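Local coordinates for ferritin like protein (Caulobacter vibrioides, PDB 3HL1), which is of unknown function but belongs to the ferritin-like family and probably binds metal ions inside its helical bundle, at residues Q16-L21 and G145-A150; E22-P27 and A83-D88; P27-V32 and L120-E125; M55-L60 and V203-G208; P72-P77 and G282-G287. All coordinates share one frame; numbering follows the deposited sequence. Where two conformers were deposited one is given.

Contact 1. Residues Q16-L21 and G145-A150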
# COMPACT_ATOMS: atom_id res chain seq x y z
N GLN A 16 1.63 -12.20 -2.84
CA GLN A 16 2.23 -11.80 -1.55
C GLN A 16 3.05 -10.53 -1.69
O GLN A 16 2.95 -9.65 -0.84
CB GLN A 16 3.13 -12.88 -0.97
CG GLN A 16 3.62 -12.60 0.46
CD GLN A 16 2.48 -12.43 1.40
OE1 GLN A 16 1.60 -13.29 1.46
NE2 GLN A 16 2.45 -11.32 2.10
N GLY A 17 3.77 -10.41 -2.81
CA GLY A 17 4.55 -9.23 -3.06
C GLY A 17 3.71 -7.98 -3.25
O GLY A 17 4.08 -6.90 -2.75
N ALA A 18 2.60 -8.13 -3.95
CA ALA A 18 1.69 -7.02 -4.22
C ALA A 18 1.08 -6.60 -2.91
O ALA A 18 1.01 -5.40 -2.63
CB ALA A 18 0.62 -7.40 -5.28
N ILE A 19 0.64 -7.54 -2.07
CA ILE A 19 0.05 -7.13 -0.80
C ILE A 19 1.10 -6.49 0.11
O ILE A 19 0.78 -5.53 0.80
CB ILE A 19 -0.79 -8.25 -0.14
CG1 ILE A 19 -2.03 -7.58 0.55
CG2 ILE A 19 0.05 -8.99 0.77
CD1 ILE A 19 -3.09 -8.48 0.95
N ASP A 20 2.34 -6.98 0.09
CA ASP A 20 3.41 -6.39 0.92
C ASP A 20 3.67 -4.95 0.52
O ASP A 20 3.87 -4.07 1.37
CB ASP A 20 4.70 -7.17 0.80
CG ASP A 20 4.66 -8.54 1.50
OD1 ASP A 20 3.71 -8.86 2.20
OD2 ASP A 20 5.60 -9.28 1.20
N LEU A 21 3.62 -4.68 -0.78
CA LEU A 21 3.88 -3.33 -1.27
C LEU A 21 2.74 -2.43 -0.88
O LEU A 21 2.95 -1.33 -0.33
CB LEU A 21 4.10 -3.31 -2.79
CG LEU A 21 4.33 -1.91 -3.45
CD1 LEU A 21 5.40 -1.06 -2.82
CD2 LEU A 21 4.69 -2.11 -4.88
N GLY A 145 2.34 -0.16 -11.58
CA GLY A 145 1.62 -0.52 -12.74
C GLY A 145 2.25 -1.66 -13.48
O GLY A 145 1.53 -2.56 -13.97
N GLU A 146 3.58 -1.65 -13.58
CA GLU A 146 4.27 -2.75 -14.25
C GLU A 146 4.12 -4.06 -13.46
O GLU A 146 3.97 -5.17 -14.02
CB GLU A 146 5.76 -2.45 -14.40
CG GLU A 146 6.49 -3.52 -15.22
CD GLU A 146 8.03 -3.42 -15.19
OE1 GLU A 146 8.56 -2.37 -14.79
OE2 GLU A 146 8.69 -4.42 -15.60
N PHE A 147 4.26 -3.96 -12.16
CA PHE A 147 4.02 -5.12 -11.27
C PHE A 147 2.63 -5.72 -11.60
O PHE A 147 2.50 -6.93 -11.84
CB PHE A 147 4.07 -4.67 -9.80
CG PHE A 147 4.18 -5.84 -8.78
CD1 PHE A 147 3.46 -7.00 -8.93
CD2 PHE A 147 5.00 -5.73 -7.69
CE1 PHE A 147 3.58 -8.05 -8.02
CE2 PHE A 147 5.13 -6.77 -6.79
CZ PHE A 147 4.42 -7.93 -6.98
N TYR A 148 1.59 -4.89 -11.62
CA TYR A 148 0.25 -5.38 -11.96
C TYR A 148 0.09 -5.89 -13.37
O TYR A 148 -0.70 -6.82 -13.57
CB TYR A 148 -0.85 -4.39 -11.56
CG TYR A 148 -1.06 -4.37 -10.07
CD1 TYR A 148 -1.58 -5.48 -9.40
CD2 TYR A 148 -0.69 -3.28 -9.30
CE1 TYR A 148 -1.75 -5.48 -8.02
CE2 TYR A 148 -0.88 -3.27 -7.91
CZ TYR A 148 -1.40 -4.39 -7.29
OH TYR A 148 -1.56 -4.42 -5.94
N ASP A 149 0.80 -5.31 -14.35
CA ASP A 149 0.85 -5.89 -15.67
C ASP A 149 1.33 -7.35 -15.72
O ASP A 149 0.76 -8.19 -16.45
CB ASP A 149 1.85 -5.11 -16.53
CG ASP A 149 1.27 -3.89 -17.16
OD1 ASP A 149 0.06 -3.60 -17.03
OD2 ASP A 149 2.06 -3.21 -17.83
N ALA A 150 2.45 -7.61 -15.04
CA ALA A 150 3.01 -8.97 -14.89
C ALA A 150 1.99 -9.86 -14.19
O ALA A 150 1.71 -10.99 -14.62
CB ALA A 150 4.29 -8.94 -14.11

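Contact 2. Residues E22-P27 and A83-D88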
# COMPACT_ATOMS: atom_id res chain seq x y z
N GLU A 22 1.49 -2.89 -1.07
CA GLU A 22 0.33 -2.04 -0.69
C GLU A 22 0.39 -1.73 0.81
O GLU A 22 0.17 -0.61 1.25
CB GLU A 22 -1.04 -2.71 -1.03
CG GLU A 22 -1.23 -3.00 -2.53
CD GLU A 22 -1.44 -1.76 -3.43
OE1 GLU A 22 -1.84 -0.71 -2.90
OE2 GLU A 22 -1.29 -1.92 -4.68
N LEU A 23 0.66 -2.75 1.61
CA LEU A 23 0.75 -2.57 3.07
C LEU A 23 1.87 -1.59 3.45
O LEU A 23 1.71 -0.73 4.34
CB LEU A 23 1.02 -3.93 3.74
CG LEU A 23 1.03 -3.85 5.29
CD1 LEU A 23 -0.29 -3.29 5.82
CD2 LEU A 23 1.33 -5.16 5.97
N TRP A 24 3.04 -1.75 2.81
CA TRP A 24 4.15 -0.85 3.05
C TRP A 24 3.76 0.64 2.92
O TRP A 24 4.20 1.44 3.72
CB TRP A 24 5.34 -1.20 2.16
CG TRP A 24 6.55 -0.41 2.39
CD1 TRP A 24 7.63 -0.79 3.10
CD2 TRP A 24 6.87 0.84 1.81
NE1 TRP A 24 8.56 0.20 3.11
CE2 TRP A 24 8.14 1.20 2.29
CE3 TRP A 24 6.18 1.73 0.96
CZ2 TRP A 24 8.75 2.40 1.95
CZ3 TRP A 24 6.80 2.93 0.62
CH2 TRP A 24 8.06 3.25 1.11
N THR A 25 2.91 1.00 1.97
CA THR A 25 2.50 2.36 1.77
C THR A 25 1.61 2.88 2.89
O THR A 25 1.56 4.06 3.10
CB THR A 25 1.74 2.60 0.46
OG1 THR A 25 0.46 1.97 0.57
CG2 THR A 25 2.50 2.06 -0.78
N ILE A 26 0.89 2.00 3.60
CA ILE A 26 -0.11 2.45 4.56
C ILE A 26 0.52 3.17 5.77
O ILE A 26 0.16 4.33 6.04
CB ILE A 26 -1.11 1.29 4.92
CG1 ILE A 26 -1.92 0.97 3.64
CG2 ILE A 26 -2.01 1.69 6.10
CD1 ILE A 26 -2.68 -0.30 3.65
N PRO A 27 1.43 2.50 6.53
CA PRO A 27 2.13 3.26 7.57
C PRO A 27 2.91 4.47 7.07
O PRO A 27 2.95 5.48 7.77
CB PRO A 27 3.02 2.21 8.26
CG PRO A 27 2.35 0.91 7.99
CD PRO A 27 1.83 1.08 6.57
N ALA A 83 14.77 1.63 0.38
CA ALA A 83 14.18 0.37 -0.07
C ALA A 83 12.63 0.38 -0.03
O ALA A 83 12.02 0.43 1.04
CB ALA A 83 14.73 -0.77 0.78
N VAL A 84 12.03 0.35 -1.23
CA VAL A 84 10.60 0.21 -1.45
C VAL A 84 10.36 -1.22 -1.94
O VAL A 84 11.02 -1.66 -2.89
CB VAL A 84 10.10 1.25 -2.50
CG1 VAL A 84 8.58 1.08 -2.78
CG2 VAL A 84 10.39 2.68 -2.01
N PRO A 85 9.45 -1.97 -1.29
CA PRO A 85 9.24 -3.38 -1.72
C PRO A 85 8.95 -3.55 -3.22
O PRO A 85 7.99 -2.98 -3.73
CB PRO A 85 8.05 -3.85 -0.86
CG PRO A 85 8.17 -2.96 0.42
CD PRO A 85 8.66 -1.63 -0.10
N HIS A 86 9.83 -4.27 -3.91
CA HIS A 86 9.55 -4.75 -5.29
C HIS A 86 9.63 -3.67 -6.38
O HIS A 86 9.18 -3.89 -7.49
CB HIS A 86 8.21 -5.56 -5.34
CG HIS A 86 8.20 -6.75 -4.42
ND1 HIS A 86 9.02 -7.83 -4.60
CD2 HIS A 86 7.54 -6.98 -3.26
CE1 HIS A 86 8.86 -8.69 -3.60
NE2 HIS A 86 7.96 -8.20 -2.78
N ILE A 87 10.18 -2.51 -6.02
CA ILE A 87 10.33 -1.38 -6.95
C ILE A 87 11.81 -1.00 -7.07
O ILE A 87 12.50 -0.85 -6.09
CB ILE A 87 9.52 -0.14 -6.55
CG1 ILE A 87 8.02 -0.47 -6.46
CG2 ILE A 87 9.77 1.01 -7.56
CD1 ILE A 87 7.40 -1.02 -7.76
N ASP A 88 12.27 -0.97 -8.30
CA ASP A 88 13.64 -0.50 -8.66
C ASP A 88 13.55 0.62 -9.69
O ASP A 88 13.31 0.39 -10.86
CB ASP A 88 14.41 -1.67 -9.27
CG ASP A 88 15.88 -1.35 -9.55
OD1 ASP A 88 16.35 -0.21 -9.26
OD2 ASP A 88 16.54 -2.26 -10.10

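Contact 3. Residues P27-V32 and L120-E125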
# COMPACT_ATOMS: atom_id res chain seq x y z
N PRO A 27 1.43 2.50 6.53
CA PRO A 27 2.13 3.26 7.57
C PRO A 27 2.91 4.47 7.07
O PRO A 27 2.95 5.48 7.77
CB PRO A 27 3.02 2.21 8.26
CG PRO A 27 2.35 0.91 7.99
CD PRO A 27 1.83 1.08 6.57
N TYR A 28 3.49 4.40 5.85
CA TYR A 28 4.17 5.52 5.26
C TYR A 28 3.25 6.74 5.12
O TYR A 28 3.60 7.79 5.59
CB TYR A 28 4.82 5.17 3.90
CG TYR A 28 5.95 6.09 3.50
CD1 TYR A 28 5.68 7.29 2.83
CD2 TYR A 28 7.29 5.81 3.85
CE1 TYR A 28 6.71 8.18 2.49
CE2 TYR A 28 8.33 6.68 3.51
CZ TYR A 28 8.02 7.85 2.83
OH TYR A 28 8.99 8.71 2.55
N TYR A 29 2.13 6.59 4.44
CA TYR A 29 1.17 7.62 4.21
C TYR A 29 0.51 8.07 5.51
O TYR A 29 0.23 9.24 5.67
CB TYR A 29 0.07 7.16 3.25
CG TYR A 29 0.47 6.92 1.80
CD1 TYR A 29 1.81 6.89 1.39
CD2 TYR A 29 -0.50 6.48 0.89
CE1 TYR A 29 2.15 6.61 0.07
CE2 TYR A 29 -0.15 6.12 -0.42
CZ TYR A 29 1.16 6.21 -0.83
OH TYR A 29 1.49 5.83 -2.14
N LEU A 30 0.20 7.14 6.40
CA LEU A 30 -0.44 7.48 7.67
C LEU A 30 0.46 8.36 8.52
O LEU A 30 -0.01 9.32 9.18
CB LEU A 30 -0.81 6.22 8.47
CG LEU A 30 -2.08 5.45 8.04
CD1 LEU A 30 -2.16 4.07 8.78
CD2 LEU A 30 -3.36 6.34 8.18
N THR A 31 1.74 8.02 8.54
CA THR A 31 2.77 8.77 9.28
C THR A 31 2.84 10.22 8.78
O THR A 31 2.81 11.13 9.60
CB THR A 31 4.13 8.06 9.25
OG1 THR A 31 3.94 6.76 9.83
CG2 THR A 31 5.19 8.87 10.06
N VAL A 32 2.86 10.41 7.46
CA VAL A 32 2.76 11.77 6.85
C VAL A 32 1.45 12.44 7.21
O VAL A 32 1.46 13.58 7.63
CB VAL A 32 2.94 11.72 5.31
CG1 VAL A 32 2.67 13.09 4.64
CG2 VAL A 32 4.34 11.15 5.03
N LEU A 120 7.09 9.08 -6.14
CA LEU A 120 7.84 7.92 -6.66
C LEU A 120 7.06 6.62 -6.55
O LEU A 120 6.99 5.84 -7.51
CB LEU A 120 9.15 7.80 -5.90
CG LEU A 120 10.27 8.73 -6.33
CD1 LEU A 120 11.34 8.75 -5.28
CD2 LEU A 120 10.83 8.25 -7.65
N ILE A 121 6.46 6.37 -5.41
CA ILE A 121 5.69 5.13 -5.19
C ILE A 121 4.60 4.99 -6.23
O ILE A 121 4.37 3.91 -6.74
CB ILE A 121 5.08 5.08 -3.79
CG1 ILE A 121 6.13 4.82 -2.74
CG2 ILE A 121 4.01 3.99 -3.68
CD1 ILE A 121 5.69 5.38 -1.36
N GLU A 122 3.90 6.09 -6.50
CA GLU A 122 2.79 6.10 -7.42
C GLU A 122 3.17 6.48 -8.86
O GLU A 122 2.30 6.75 -9.68
CB GLU A 122 1.71 7.08 -6.91
CG GLU A 122 1.22 6.85 -5.46
CD GLU A 122 0.23 5.70 -5.30
OE1 GLU A 122 -0.05 4.93 -6.28
OE2 GLU A 122 -0.29 5.54 -4.16
N TYR A 123 4.46 6.50 -9.15
CA TYR A 123 4.96 6.89 -10.46
C TYR A 123 4.31 6.04 -11.56
O TYR A 123 4.35 4.79 -11.47
CB TYR A 123 6.47 6.69 -10.52
CG TYR A 123 7.14 7.33 -11.70
CD1 TYR A 123 7.10 8.72 -11.89
CD2 TYR A 123 7.86 6.56 -12.61
CE1 TYR A 123 7.73 9.29 -12.94
CE2 TYR A 123 8.51 7.15 -13.67
CZ TYR A 123 8.42 8.52 -13.82
OH TYR A 123 9.08 9.14 -14.84
N PRO A 124 3.71 6.69 -12.58
CA PRO A 124 2.94 5.96 -13.60
C PRO A 124 3.80 5.11 -14.53
O PRO A 124 4.87 5.50 -14.97
CB PRO A 124 2.25 7.09 -14.40
CG PRO A 124 2.30 8.27 -13.52
CD PRO A 124 3.61 8.14 -12.81
N GLU A 125 3.32 3.93 -14.83
CA GLU A 125 4.07 3.00 -15.68
C GLU A 125 4.43 3.61 -17.02
O GLU A 125 5.51 3.32 -17.57
CB GLU A 125 3.22 1.78 -15.93
CG GLU A 125 3.96 0.65 -16.56
CD GLU A 125 3.10 -0.57 -16.88
OE1 GLU A 125 1.85 -0.57 -16.62
OE2 GLU A 125 3.72 -1.53 -17.40

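Contact 4. Residues M55-L60 and V203-G208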
# COMPACT_ATOMS: atom_id res chain seq x y z
N MSE A 55 -5.82 0.75 1.60
CA MSE A 55 -6.43 -0.31 2.41
C MSE A 55 -7.36 -1.16 1.57
O MSE A 55 -7.30 -2.40 1.62
CB MSE A 55 -7.18 0.30 3.59
CG MSE A 55 -6.25 0.92 4.62
SE MSE A 55 -7.23 2.08 5.85
CE MSE A 55 -5.79 2.77 6.77
N LEU A 56 -8.19 -0.50 0.77
CA LEU A 56 -9.00 -1.18 -0.22
C LEU A 56 -8.15 -2.03 -1.17
O LEU A 56 -8.52 -3.17 -1.43
CB LEU A 56 -9.88 -0.17 -1.01
CG LEU A 56 -10.60 -0.79 -2.21
CD1 LEU A 56 -11.67 -1.73 -1.67
CD2 LEU A 56 -11.16 0.22 -3.22
N HIS A 57 -7.02 -1.50 -1.65
CA HIS A 57 -6.16 -2.26 -2.54
C HIS A 57 -5.71 -3.54 -1.88
O HIS A 57 -5.71 -4.59 -2.53
CB HIS A 57 -4.94 -1.48 -3.05
CG HIS A 57 -5.27 -0.26 -3.84
ND1 HIS A 57 -4.32 0.66 -4.21
CD2 HIS A 57 -6.46 0.22 -4.25
CE1 HIS A 57 -4.92 1.66 -4.85
NE2 HIS A 57 -6.21 1.42 -4.88
N ALA A 58 -5.31 -3.45 -0.61
CA ALA A 58 -4.89 -4.63 0.15
C ALA A 58 -5.99 -5.69 0.16
O ALA A 58 -5.72 -6.87 -0.12
CB ALA A 58 -4.44 -4.26 1.60
N GLN A 59 -7.21 -5.28 0.49
CA GLN A 59 -8.36 -6.17 0.46
C GLN A 59 -8.60 -6.83 -0.91
O GLN A 59 -8.89 -8.02 -0.99
CB GLN A 59 -9.63 -5.40 0.88
CG GLN A 59 -10.92 -6.18 0.60
CD GLN A 59 -12.14 -5.46 1.10
OE1 GLN A 59 -12.32 -5.30 2.31
NE2 GLN A 59 -13.01 -5.04 0.16
N LEU A 60 -8.46 -6.05 -1.98
CA LEU A 60 -8.69 -6.54 -3.34
C LEU A 60 -7.67 -7.54 -3.73
O LEU A 60 -8.00 -8.56 -4.38
CB LEU A 60 -8.73 -5.37 -4.34
CG LEU A 60 -9.88 -4.34 -4.13
CD1 LEU A 60 -9.89 -3.32 -5.27
CD2 LEU A 60 -11.20 -5.03 -4.02
N VAL A 203 -5.08 -0.23 -10.09
CA VAL A 203 -4.15 0.53 -10.92
C VAL A 203 -4.71 1.91 -11.31
O VAL A 203 -3.98 2.90 -11.26
CB VAL A 203 -3.79 -0.24 -12.18
CG1 VAL A 203 -2.88 0.62 -13.09
CG2 VAL A 203 -3.05 -1.55 -11.77
N ASP A 204 -6.00 1.97 -11.66
CA ASP A 204 -6.68 3.24 -11.98
C ASP A 204 -6.58 4.22 -10.82
O ASP A 204 -6.43 5.41 -11.05
CB ASP A 204 -8.17 3.07 -12.25
CG ASP A 204 -8.49 2.34 -13.56
OD1 ASP A 204 -7.58 2.04 -14.34
OD2 ASP A 204 -9.67 2.04 -13.77
N GLN A 205 -6.68 3.73 -9.59
CA GLN A 205 -6.62 4.60 -8.41
C GLN A 205 -5.21 5.14 -8.18
O GLN A 205 -5.07 6.28 -7.80
CB GLN A 205 -7.15 3.91 -7.16
CG GLN A 205 -8.67 3.70 -7.18
CD GLN A 205 -9.24 3.13 -5.89
OE1 GLN A 205 -8.53 2.59 -5.05
NE2 GLN A 205 -10.54 3.25 -5.73
N GLY A 206 -4.19 4.33 -8.38
CA GLY A 206 -2.81 4.78 -8.20
C GLY A 206 -2.29 5.77 -9.24
O GLY A 206 -1.80 6.85 -8.90
N GLU A 207 -2.40 5.38 -10.52
CA GLU A 207 -1.78 6.12 -11.63
C GLU A 207 -2.77 6.71 -12.63
O GLU A 207 -2.37 7.50 -13.47
CB GLU A 207 -0.77 5.25 -12.39
CG GLU A 207 -1.33 3.95 -12.95
CD GLU A 207 -0.37 3.22 -13.90
OE1 GLU A 207 0.86 3.16 -13.62
OE2 GLU A 207 -0.88 2.66 -14.92
N GLY A 208 -4.04 6.32 -12.55
CA GLY A 208 -5.05 6.80 -13.48
C GLY A 208 -5.26 5.85 -14.64
O GLY A 208 -4.38 5.04 -14.96

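Contact 5. Residues P72-P77 and G282-G287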
# COMPACT_ATOMS: atom_id res chain seq x y z
N PRO A 72 -3.04 -14.50 1.58
CA PRO A 72 -1.81 -13.79 1.97
C PRO A 72 -1.67 -13.59 3.49
O PRO A 72 -2.66 -13.59 4.26
CB PRO A 72 -1.95 -12.42 1.31
CG PRO A 72 -3.13 -12.49 0.41
CD PRO A 72 -3.99 -13.61 0.88
N THR A 73 -0.46 -13.35 3.91
CA THR A 73 -0.20 -13.08 5.32
C THR A 73 0.54 -11.78 5.42
O THR A 73 1.35 -11.44 4.57
CB THR A 73 0.68 -14.19 5.93
OG1 THR A 73 1.83 -14.31 5.09
CG2 THR A 73 0.02 -15.44 5.86
N LEU A 74 0.26 -11.01 6.44
CA LEU A 74 0.87 -9.73 6.59
C LEU A 74 1.79 -9.68 7.78
O LEU A 74 1.46 -10.19 8.85
CB LEU A 74 -0.19 -8.66 6.81
CG LEU A 74 -1.15 -8.38 5.66
CD1 LEU A 74 -2.14 -7.32 6.24
CD2 LEU A 74 -0.53 -7.94 4.40
N SER A 75 2.91 -9.02 7.62
CA SER A 75 3.78 -8.74 8.75
C SER A 75 4.18 -7.28 8.70
O SER A 75 4.00 -6.62 7.69
CB SER A 75 4.97 -9.69 8.77
OG SER A 75 5.60 -9.74 7.56
N ALA A 76 4.71 -6.77 9.79
CA ALA A 76 5.07 -5.35 9.86
C ALA A 76 6.15 -4.97 8.82
O ALA A 76 7.18 -5.63 8.71
CB ALA A 76 5.49 -4.96 11.32
N PRO A 77 5.88 -3.93 8.01
CA PRO A 77 6.85 -3.46 7.04
C PRO A 77 8.02 -2.77 7.74
O PRO A 77 7.88 -2.29 8.90
CB PRO A 77 6.04 -2.46 6.21
CG PRO A 77 4.64 -2.59 6.63
CD PRO A 77 4.68 -3.06 8.01
N GLY A 282 -6.37 -13.16 9.96
CA GLY A 282 -7.50 -14.05 10.14
C GLY A 282 -8.50 -13.83 9.03
O GLY A 282 -8.98 -14.80 8.38
N MSE A 283 -8.79 -12.56 8.76
CA MSE A 283 -9.70 -12.17 7.70
C MSE A 283 -9.24 -12.56 6.30
O MSE A 283 -10.04 -12.98 5.45
CB MSE A 283 -9.96 -10.66 7.75
CG MSE A 283 -10.88 -10.36 8.99
SE MSE A 283 -10.88 -8.49 9.44
CE MSE A 283 -11.99 -7.95 8.06
N PHE A 284 -7.96 -12.39 6.03
CA PHE A 284 -7.42 -12.77 4.73
C PHE A 284 -7.35 -14.29 4.54
O PHE A 284 -7.01 -14.73 3.47
CB PHE A 284 -5.99 -12.22 4.60
CG PHE A 284 -5.91 -10.75 4.38
CD1 PHE A 284 -7.00 -9.93 4.39
CD2 PHE A 284 -4.67 -10.18 4.22
CE1 PHE A 284 -6.88 -8.58 4.22
CE2 PHE A 284 -4.55 -8.83 4.02
CZ PHE A 284 -5.66 -8.03 4.05
N SER A 285 -7.59 -15.06 5.60
CA SER A 285 -7.57 -16.52 5.51
C SER A 285 -8.99 -17.08 5.63
O SER A 285 -9.19 -18.26 5.85
CB SER A 285 -6.63 -17.12 6.56
OG SER A 285 -6.89 -16.58 7.84
N GLY A 286 -9.98 -16.21 5.44
CA GLY A 286 -11.39 -16.64 5.41
C GLY A 286 -12.15 -16.50 6.73
O GLY A 286 -13.30 -16.89 6.81
N GLY A 287 -11.53 -15.95 7.76
CA GLY A 287 -12.21 -15.72 9.04
C GLY A 287 -13.20 -14.58 9.00
O GLY A 287 -13.11 -13.69 8.19

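Contact 1. Residues Q16-L21 and G145-A150
Two neighbouring aromatic side chains, Phe147 and Tyr148, reach Ala18 through different chi1 angles. In Phe147, CG stands anti to the backbone N (chi1 -166°), which carries the ring toward helix 8-35. Tyr148 has CG anti to its carbonyl carbon instead (chi1 -73°), and its phenol reaches the Ala18 methyl. The CZ end of the Phe147 ring reaches the backbone at Gly17 and Ala18. Its CZ is 3.5 Å from Ala18 N and 3.8 Å from Gly17 C. Gly17 has no side chain, so the ring can come this close to the main chain. Ala18 CB meets both rings, with Phe147 CE1 at 4.1 Å and Tyr148 OH at 3.8 Å. The contact is buried, and its side-chain packing is largely apolar. The phenol oxygen has its hydrogen-bond partner on the next turn of helix 8-35, at Glu22 OE2. This is antiparallel helix packing within the helical bundle of a ferritin-like protein. The segment axes are 11.1 Å apart at closest approach, and the aromatic rings bridge that distance. Val61 of helix 42-67 and Ile202 and Val203 of helix 188-207 also touch Tyr148, which thus packs between helices 8-35, 42-67 and 188-207.

Contact 2. Residues E22-P27 and A83-D88
Trp24 NE1 is held by a hydrogen bond to Glu78 O, and this helps to fix the rotation of the indole that receives Pro85. The proline lies over one face of the ring. Its CD sits 3.4 Å from the centroid of the five-membered ring and only 8° off the ring normal, a clear CH-pi contact. Pro85 CG is also close, 3.5 Å from Trp24 CD1, so an edge of the pyrrolidine ring rests on the indole. With CG anti to the backbone N (chi1 -176°), Trp24 projects from helix 8-35 toward the loop. Pro85 takes the second position of a type II beta turn from Val84 to Ile87. His86 follows with positive phi, as the third position of such a turn requires. The closing bond from Ile87 N to Val84 O is weak. The turn belongs to the long connection between helices 42-67 and 112-121 of the ferritin-like fold. Val84 adds to the contact at the six-membered ring. Its CG2 is 3.9 Å from Trp24 CH2, and its CG1 lies over the same face as the proline, toward the rim. Ala83 contributes its carbonyl, whose O is 3.9 Å from Trp24 CZ2. The indole also meets the rings of Tyr28 and Tyr79, and Ile121 of helix 112-121 touches it. The hydroxyl of Tyr79 is hydrogen-bonded to Trp24 O.

Contact 3. Residues P27-V32 and L120-E125
Tyr29 points its phenol at the end of helix 112-121, where Ile121 and Glu122 receive it. Ile121 comes from the opposite direction and meets the rim of the ring. Its CG2 is 3.5 Å from Tyr29 OH, and its CD1 lies 4.0 Å from Tyr29 CE1. Glu122 approaches at a slant. Its carboxylate plane is turned 42° from the phenol ring. Tyr29 OH donates to Glu122 OE2 over 2.7 Å. The acceptor lies near the plane of the ring, at its edge, but the hydroxyl stands above the carboxylate plane, 39° out of it. The glutamate chain bends at chi2 (-78°), which turns the carboxylate to the hydroxyl. Glu122 CG itself is 3.5 Å from Tyr29 OH. Glu122 OE2 has a second hydrogen-bond partner, His233 ND1. Glu122 OE1 is hydrogen-bonded to a bound molecule of unknown identity. That molecule probably comes from the crystallisation liquor, though it may mark a pocket. Tyr29 thus probably helps to position the carboxylate from a second shell. The position of the glutamate is consistent with the carboxylate-lined metal site of ferritin-like proteins. Glu122 is also the first residue to leave helical geometry after helix 112-121. The ring of Tyr29 meets Phe237 of helix 233-242 edge-to-face, and Val51 and Glu54 of helix 42-67 touch it as well. The phenol thus packs among helices 42-67, 112-121 and 233-242.

Contact 4. Residues M55-L60 and V203-G208
His57 sets the edge of its imidazole against the side chain of Gln205. Its NE2 is 3.5 Å from Gln205 CB, which lies near the plane of the ring. The same nitrogen donates to Gln205 OE1, 2.6 Å away. The bond is bent, with an N-H...O angle of 141°. The donor lies in the carbonyl plane of the amide, on a lone pair. Seen from the histidine, the oxygen is tilted somewhat out of the ring plane. Ring and amide planes stand 37° apart. Gln205 is extended beyond CG, which carries its amide across the gap between the helices. Leu56 CD2 lies 4.0 Å from both Gln205 OE1 and Gln205 NE2, and the two side chains cross at about a right angle. Gly206 gives only a marginal contact, with its N 4.5 Å from His57 CE1. The other ring nitrogen, His57 ND1, is hydrogen-bonded to Glu22 OE1 of helix 8-35. A weak bond joins it to a bound molecule of unknown identity. Bonds at both ring nitrogens help to fix the rotation of the imidazole, which probably lines a pocket. Gln205 would then act from a second shell. Helices 42-67 and 188-207 run nearly antiparallel here, with segment axes 11.2 Å apart and at 151°. Ile202 of helix 188-207 packs against the histidine, and backbone bonds join Gln205 and Gly206 to His233 and Phe234 of helix 233-242.

Contact 5. Residues P72-P77 and G282-G287
Pro72 and Phe284 bring the two backbones together, with CA atoms 6.3 Å apart. From Pro72 to Leu74 the chain is extended but belongs to no strand. On the other side, helix 261-283 is ending. Gly282 O accepts from Ser285 N and, over 2.9 Å, from Gly287 N. Phe284 points into the contact from this turn. Its CG is anti to the carbonyl carbon (chi1 -74°), and its ring reaches Pro72 and Leu74 of the extended chain. Pro72 O approaches the ring at the edge, in its plane, and is 3.6 Å from Phe284 CB. The side chains of Leu74 and Phe284 cross at about a right angle. Leu74 CD1 is 3.6 Å from Phe284 CE2, and Leu74 CG lies 3.8 Å from the same atom. The contact is apolar apart from the proline carbonyl. Ile19 of helix 8-35 touches both Leu74 and Phe284, and Ser62 of helix 42-67 touches Pro72 and Phe284. The turn is a Schellman motif, the common way to end an alpha helix: Gly286 is its C-prime residue with positive phi, and its N bonds to Met283 O over 3.2 Å.

Helix 8-35 supplies one side of contacts 1, 2 and 3. Contact 1 meets contact 2 where Tyr148 OH lies 2.8 Å from Glu22 OE2. Contact 2 meets contact 4 where Glu22 OE1 is 3.1 Å from His57 ND1. Glu22, His57 and Glu122 of contact 3 all bond to the unidentified ligand, weakly in the case of His57. It is probably from the crystallisation liquor, though it may mark a pocket. With Glu54 nearby, this cluster resembles the glutamate and histidine metal sites of ferritin-like proteins. No metal position is established here. Contacts 2 and 3 are closest, with centres 8 Å apart. Contact 5 is more remote, its centre about 17 Å from those of contacts 1 and 2.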